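Local coordinates for uric acid degradation bifunctional protein PucL (Bacillus subtilis, PDB 6A4M) that probably catalyses steps of uric acid breakdown, oxidising urate with molecular oxygen and decarboxylating the product of a later step, at residues I162-L167 / F195-I200; G109-F114 / E138-V143. All blocks are in the same frame, centred on the assembly; numbering follows the deposited sequence.

Contact 1 (I162-L167 / F195-I200); sequences IMDLQL and FVYLNI
Gln166 and Tyr197 take similar first torsions, each with CG anti to the carbonyl carbon (chi1 -55° and -67°), and run alongside each other on one face of the sheet. The Gln166 chain is extended. Its amide lies flat over the phenol ring, the planes 7° apart, with Gln166 CD 3.6 Å from Tyr197 CE1. Nearer the backbone, Gln166 CG makes a CH-pi contact over the ring. Gln166 NE2 also donates to Asp164 OD2 at 3.0 Å, which should limit rotation of the amide. Tyr197 stacks on the ring of His268 as well.

At Asp164 the pairing slips by one residue. Its N donates to the Asn199 side chain instead, reaching OD1 at 2.8 Å. A glycerol, probably from the crystallisation liquor, hydrogen-bonds the same oxygen. Backbone bonds resume beyond the slip: Leu198 N to Leu165 O is 2.8 Å, and Leu167 N to Val196 O is 2.9 Å.

On the other face the two strands present aliphatic side chains. Ile162 CG2 meets Ile200 CB at 4.0 Å, and helix 221-233 packs against this side. An antiparallel pair with a beta bulge on strand 153-169, backed by a helix, fits the tunnelling fold (T-fold) of uricases.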
loop_
_atom_site.group_PDB
_atom_site.type_symbol
_atom_site.label_atom_id
_atom_site.label_comp_id
_atom_site.label_asym_id
_atom_site.label_seq_id
_atom_site.Cartn_x
_atom_site.Cartn_y
_atom_site.Cartn_z
ATOM N N ILE A 162 2.699 0.860 -0.705
ATOM C CA ILE A 162 1.805 1.551 -1.648
ATOM C C ILE A 162 2.475 1.575 -3.016
ATOM O O ILE A 162 3.629 1.980 -3.139
ATOM C CB ILE A 162 1.355 2.962 -1.195
ATOM C CG1 ILE A 162 0.303 3.497 -2.173
ATOM C CG2 ILE A 162 2.511 3.949 -1.073
ATOM C CD1 ILE A 162 -0.511 4.640 -1.631
ATOM N N MET A 163 1.738 1.123 -4.028
ATOM C CA MET A 163 2.267 0.930 -5.371
ATOM C C MET A 163 1.674 1.917 -6.354
ATOM O O MET A 163 0.566 2.404 -6.161
ATOM C CB MET A 163 1.909 -0.458 -5.881
ATOM C CG MET A 163 2.269 -1.607 -4.962
ATOM S SD MET A 163 2.266 -3.157 -5.878
ATOM C CE MET A 163 0.646 -3.156 -6.647
ATOM N N ASP A 164 2.420 2.163 -7.427
ATOM C CA ASP A 164 1.932 2.885 -8.604
ATOM C C ASP A 164 1.355 4.273 -8.263
ATOM O O ASP A 164 0.270 4.653 -8.723
ATOM C CB ASP A 164 0.931 2.002 -9.378
ATOM C CG ASP A 164 0.846 2.350 -10.873
ATOM O OD1 ASP A 164 -0.224 2.095 -11.474
ATOM O OD2 ASP A 164 1.831 2.862 -11.458
ATOM N N LEU A 165 2.111 5.014 -7.452
ATOM C CA LEU A 165 1.775 6.385 -7.075
ATOM C C LEU A 165 2.441 7.328 -8.075
ATOM O O LEU A 165 3.659 7.507 -8.048
ATOM C CB LEU A 165 2.251 6.673 -5.648
ATOM C CG LEU A 165 1.937 8.033 -5.027
ATOM C CD1 LEU A 165 0.447 8.338 -5.065
ATOM C CD2 LEU A 165 2.455 8.062 -3.597
ATOM N N GLN A 166 1.633 7.909 -8.962
ATOM C CA GLN A 166 2.130 8.706 -10.085
ATOM C C GLN A 166 1.885 10.193 -9.830
ATOM O O GLN A 166 0.746 10.654 -9.913
ATOM C CB GLN A 166 1.449 8.260 -11.378
ATOM C CG GLN A 166 1.594 6.768 -11.665
ATOM C CD GLN A 166 1.066 6.359 -13.031
ATOM O OE1 GLN A 166 0.652 7.196 -13.829
ATOM N NE2 GLN A 166 1.085 5.063 -13.303
ATOM N N LEU A 167 2.958 10.930 -9.526
ATOM C CA LEU A 167 2.870 12.329 -9.097
ATOM C C LEU A 167 3.685 13.259 -9.985
ATOM O O LEU A 167 4.878 13.038 -10.177
ATOM C CB LEU A 167 3.373 12.465 -7.660
ATOM C CG LEU A 167 2.622 11.670 -6.594
ATOM C CD1 LEU A 167 3.312 11.839 -5.247
ATOM C CD2 LEU A 167 1.166 12.102 -6.516
ATOM N N PHE A 195 7.963 14.393 -13.008
ATOM C CA PHE A 195 6.907 13.376 -12.971
ATOM C C PHE A 195 7.526 12.057 -12.518
ATOM O O PHE A 195 8.303 11.450 -13.262
ATOM C CB PHE A 195 6.260 13.246 -14.367
ATOM C CG PHE A 195 5.021 12.364 -14.433
ATOM C CD1 PHE A 195 4.297 11.980 -13.298
ATOM C CD2 PHE A 195 4.540 11.957 -15.677
ATOM C CE1 PHE A 195 3.157 11.189 -13.406
ATOM C CE2 PHE A 195 3.399 11.167 -15.786
ATOM C CZ PHE A 195 2.708 10.783 -14.649
ATOM N N VAL A 196 7.193 11.631 -11.294
ATOM C CA VAL A 196 7.723 10.380 -10.723
ATOM C C VAL A 196 6.635 9.350 -10.421
ATOM O O VAL A 196 5.529 9.702 -10.000
ATOM C CB VAL A 196 8.575 10.605 -9.445
ATOM C CG1 VAL A 196 9.746 11.521 -9.753
ATOM C CG2 VAL A 196 7.749 11.156 -8.283
ATOM N N TYR A 197 6.968 8.084 -10.675
ATOM C CA TYR A 197 6.200 6.937 -10.194
ATOM C C TYR A 197 6.913 6.454 -8.934
ATOM O O TYR A 197 8.137 6.327 -8.934
ATOM C CB TYR A 197 6.196 5.794 -11.211
ATOM C CG TYR A 197 5.472 6.003 -12.530
ATOM C CD1 TYR A 197 4.996 7.257 -12.942
ATOM C CD2 TYR A 197 5.292 4.925 -13.394
ATOM C CE1 TYR A 197 4.343 7.409 -14.162
ATOM C CE2 TYR A 197 4.647 5.070 -14.614
ATOM C CZ TYR A 197 4.174 6.309 -14.994
ATOM O OH TYR A 197 3.535 6.441 -16.206
ATOM N N LEU A 198 6.157 6.176 -7.874
ATOM C CA LEU A 198 6.725 5.753 -6.594
ATOM C C LEU A 198 6.024 4.520 -6.047
ATOM O O LEU A 198 4.812 4.527 -5.869
ATOM C CB LEU A 198 6.616 6.886 -5.567
ATOM C CG LEU A 198 7.573 8.071 -5.729
ATOM C CD1 LEU A 198 7.181 9.197 -4.781
ATOM C CD2 LEU A 198 9.018 7.659 -5.486
ATOM N N ASN A 199 6.793 3.458 -5.811
ATOM C CA ASN A 199 6.387 2.390 -4.907
ATOM C C ASN A 199 7.111 2.640 -3.588
ATOM O O ASN A 199 8.318 2.857 -3.588
ATOM C CB ASN A 199 6.754 1.008 -5.458
ATOM C CG ASN A 199 5.978 0.637 -6.717
ATOM O OD1 ASN A 199 5.042 1.328 -7.137
ATOM N ND2 ASN A 199 6.384 -0.461 -7.338
ATOM N N ILE A 200 6.373 2.629 -2.476
ATOM C CA ILE A 200 6.944 2.863 -1.141
ATOM C C ILE A 200 6.546 1.709 -0.222
ATOM O O ILE A 200 5.361 1.403 -0.103
ATOM C CB ILE A 200 6.462 4.199 -0.521
ATOM C CG1 ILE A 200 6.620 5.360 -1.513
ATOM C CG2 ILE A 200 7.233 4.501 0.764
ATOM C CD1 ILE A 200 5.980 6.652 -1.060
#

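Contact 2 (G109-F114 / E138-V143); sequences GEDIPF and ERSRSV
Gly109 and Ser142 form a hydrogen-bonded pair where strands 104-121 and 139-148 meet in the antiparallel sheet, as expected of the T-fold of uricases. Backbone bonds come first. Gly109 N reaches Ser142 O at 2.8 Å, and Ser142 N returns to Gly109 O at 2.9 Å. Asp111 N then donates to Ser140 O, also at 2.9 Å. Glu110 and Arg141 sit between these bonds as a non-hydrogen-bonded pair.

Charged groups gather on the face of Glu110. Its OE1 lies at the edge of the Arg139 guanidinium, 3.7 Å from Arg139 NE, a long salt bridge. The two planes are 31° apart. Arg139 has a second acid partner in contact 1, while Arg141 NE turns to Glu161.

Aliphatic contacts run beneath these charges. Glu110 CG crosses the Arg141 chain, 3.5 Å from Arg141 CD. Replacing Glu110 with an alanine removes the carboxylate and CG, and is likely to leave Arg139 NE without this acid and the Arg141 chain with a gap beside CD. Farther along, Pro113 CG rests on Arg139 CB at 3.9 Å.

A water bridges the strands near Asp111. Asp111 points toward the partner strand, and CG opposite the backbone N (chi1 -179°) carries OD2 to this water. The water donates to Asp111 OD2 at 2.7 Å and accepts from Ser140 N at 3.0 Å.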
loop_
_atom_site.group_PDB
_atom_site.type_symbol
_atom_site.label_atom_id
_atom_site.label_comp_id
_atom_site.label_asym_id
_atom_site.label_seq_id
_atom_site.Cartn_x
_atom_site.Cartn_y
_atom_site.Cartn_z
ATOM N N GLY A 109 -0.928 -9.976 -0.861
ATOM C CA GLY A 109 -2.289 -9.437 -0.873
ATOM C C GLY A 109 -2.321 -8.061 -1.504
ATOM O O GLY A 109 -1.846 -7.103 -0.901
ATOM N N GLU A 110 -2.881 -7.972 -2.711
ATOM C CA GLU A 110 -3.012 -6.704 -3.444
ATOM C C GLU A 110 -4.408 -6.112 -3.288
ATOM O O GLU A 110 -5.384 -6.703 -3.741
ATOM C CB GLU A 110 -2.729 -6.894 -4.940
ATOM C CG GLU A 110 -1.351 -6.449 -5.397
ATOM C CD GLU A 110 -1.314 -6.151 -6.884
ATOM O OE1 GLU A 110 -1.915 -5.132 -7.299
ATOM O OE2 GLU A 110 -0.681 -6.930 -7.630
ATOM N N ASP A 111 -4.483 -4.928 -2.684
ATOM C CA ASP A 111 -5.750 -4.237 -2.457
ATOM C C ASP A 111 -6.389 -3.824 -3.774
ATOM O O ASP A 111 -5.709 -3.362 -4.684
ATOM C CB ASP A 111 -5.527 -3.002 -1.573
ATOM C CG ASP A 111 -6.816 -2.241 -1.268
ATOM O OD1 ASP A 111 -7.855 -2.885 -1.023
ATOM O OD2 ASP A 111 -6.787 -0.992 -1.261
ATOM N N ILE A 112 -7.697 -4.032 -3.870
ATOM C CA ILE A 112 -8.511 -3.467 -4.937
ATOM C C ILE A 112 -9.233 -2.288 -4.278
ATOM O O ILE A 112 -10.241 -2.493 -3.599
ATOM C CB ILE A 112 -9.502 -4.499 -5.517
ATOM C CG1 ILE A 112 -8.732 -5.633 -6.204
ATOM C CG2 ILE A 112 -10.451 -3.833 -6.509
ATOM C CD1 ILE A 112 -9.557 -6.869 -6.482
ATOM N N PRO A 113 -8.705 -1.054 -4.449
ATOM C CA PRO A 113 -9.239 0.065 -3.670
ATOM C C PRO A 113 -10.632 0.494 -4.122
ATOM O O PRO A 113 -10.887 0.591 -5.323
ATOM C CB PRO A 113 -8.223 1.195 -3.900
ATOM C CG PRO A 113 -7.323 0.749 -5.000
ATOM C CD PRO A 113 -7.768 -0.595 -5.488
ATOM N N PHE A 114 -11.517 0.721 -3.154
ATOM C CA PHE A 114 -12.854 1.238 -3.413
ATOM C C PHE A 114 -12.999 2.612 -2.773
ATOM O O PHE A 114 -12.632 2.793 -1.613
ATOM C CB PHE A 114 -13.913 0.267 -2.895
ATOM C CG PHE A 114 -14.019 -0.987 -3.713
ATOM C CD1 PHE A 114 -14.735 -0.995 -4.904
ATOM C CD2 PHE A 114 -13.387 -2.158 -3.305
ATOM C CE1 PHE A 114 -14.827 -2.148 -5.670
ATOM C CE2 PHE A 114 -13.478 -3.313 -4.067
ATOM C CZ PHE A 114 -14.199 -3.309 -5.250
ATOM N N GLU A 138 -3.189 4.460 -7.419
ATOM C CA GLU A 138 -2.352 3.768 -6.430
ATOM C C GLU A 138 -3.144 2.790 -5.556
ATOM O O GLU A 138 -4.340 2.970 -5.324
ATOM C CB GLU A 138 -1.554 4.757 -5.555
ATOM C CG GLU A 138 -2.356 5.598 -4.561
ATOM C CD GLU A 138 -2.874 6.909 -5.119
ATOM O OE1 GLU A 138 -3.013 7.041 -6.351
ATOM O OE2 GLU A 138 -3.152 7.814 -4.309
ATOM N N ARG A 139 -2.455 1.758 -5.083
ATOM C CA ARG A 139 -3.084 0.655 -4.352
ATOM C C ARG A 139 -2.092 0.049 -3.377
ATOM O O ARG A 139 -0.909 -0.091 -3.696
ATOM C CB ARG A 139 -3.577 -0.420 -5.328
ATOM C CG ARG A 139 -2.506 -0.920 -6.292
ATOM C CD ARG A 139 -3.088 -1.594 -7.522
ATOM N NE ARG A 139 -2.091 -1.671 -8.592
ATOM C CZ ARG A 139 -1.830 -0.714 -9.489
ATOM N NH1 ARG A 139 -2.493 0.448 -9.495
ATOM N NH2 ARG A 139 -0.884 -0.924 -10.405
ATOM N N SER A 140 -2.569 -0.308 -2.188
ATOM C CA SER A 140 -1.708 -0.933 -1.195
ATOM C C SER A 140 -1.472 -2.398 -1.550
ATOM O O SER A 140 -2.288 -3.024 -2.235
ATOM C CB SER A 140 -2.278 -0.795 0.223
ATOM O OG SER A 140 -3.493 -1.500 0.373
ATOM N N ARG A 141 -0.329 -2.918 -1.113
ATOM C CA ARG A 141 -0.011 -4.337 -1.232
ATOM C C ARG A 141 0.723 -4.767 0.028
ATOM O O ARG A 141 1.509 -3.994 0.579
ATOM C CB ARG A 141 0.855 -4.613 -2.467
ATOM C CG ARG A 141 1.036 -6.094 -2.786
ATOM C CD ARG A 141 1.878 -6.318 -4.036
ATOM N NE ARG A 141 3.311 -6.203 -3.744
ATOM C CZ ARG A 141 4.249 -7.129 -3.986
ATOM N NH1 ARG A 141 3.972 -8.289 -4.575
ATOM N NH2 ARG A 141 5.509 -6.878 -3.639
ATOM N N SER A 142 0.458 -5.994 0.475
ATOM C CA SER A 142 1.137 -6.573 1.635
ATOM C C SER A 142 1.705 -7.944 1.290
ATOM O O SER A 142 1.051 -8.744 0.619
ATOM C CB SER A 142 0.175 -6.685 2.818
ATOM O OG SER A 142 -0.255 -5.402 3.232
ATOM N N VAL A 143 2.931 -8.193 1.744
ATOM C CA VAL A 143 3.587 -9.487 1.609
ATOM C C VAL A 143 3.870 -10.033 3.008
ATOM O O VAL A 143 4.263 -9.288 3.907
ATOM C CB VAL A 143 4.905 -9.372 0.811
ATOM C CG1 VAL A 143 5.567 -10.738 0.641
ATOM C CG2 VAL A 143 4.637 -8.724 -0.541
HETATM O O HOH W 1 -5.106 1.061 -1.544
#

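Both contacts belong to one large antiparallel sheet, their centres about 13 Å apart. Strands 139-148 and 153-169 are neighbours in it and join them. Met163 N probably bonds Arg139 O at 2.9 Å, and a salt bridge links Asp164 OD1 to Arg139 NH2. Both are partly buried, but the centre of contact 2 lies about 5 Å from the centre of the chain, that of contact 1 about 11 Å. Contact 1 is the larger and has more buried residues, several of them apolar and packed towards helix 221-233. Its other face carries an amide-aromatic stack. Contact 2 relies more on acids, arginines and a water, with less apolar contact between its strands.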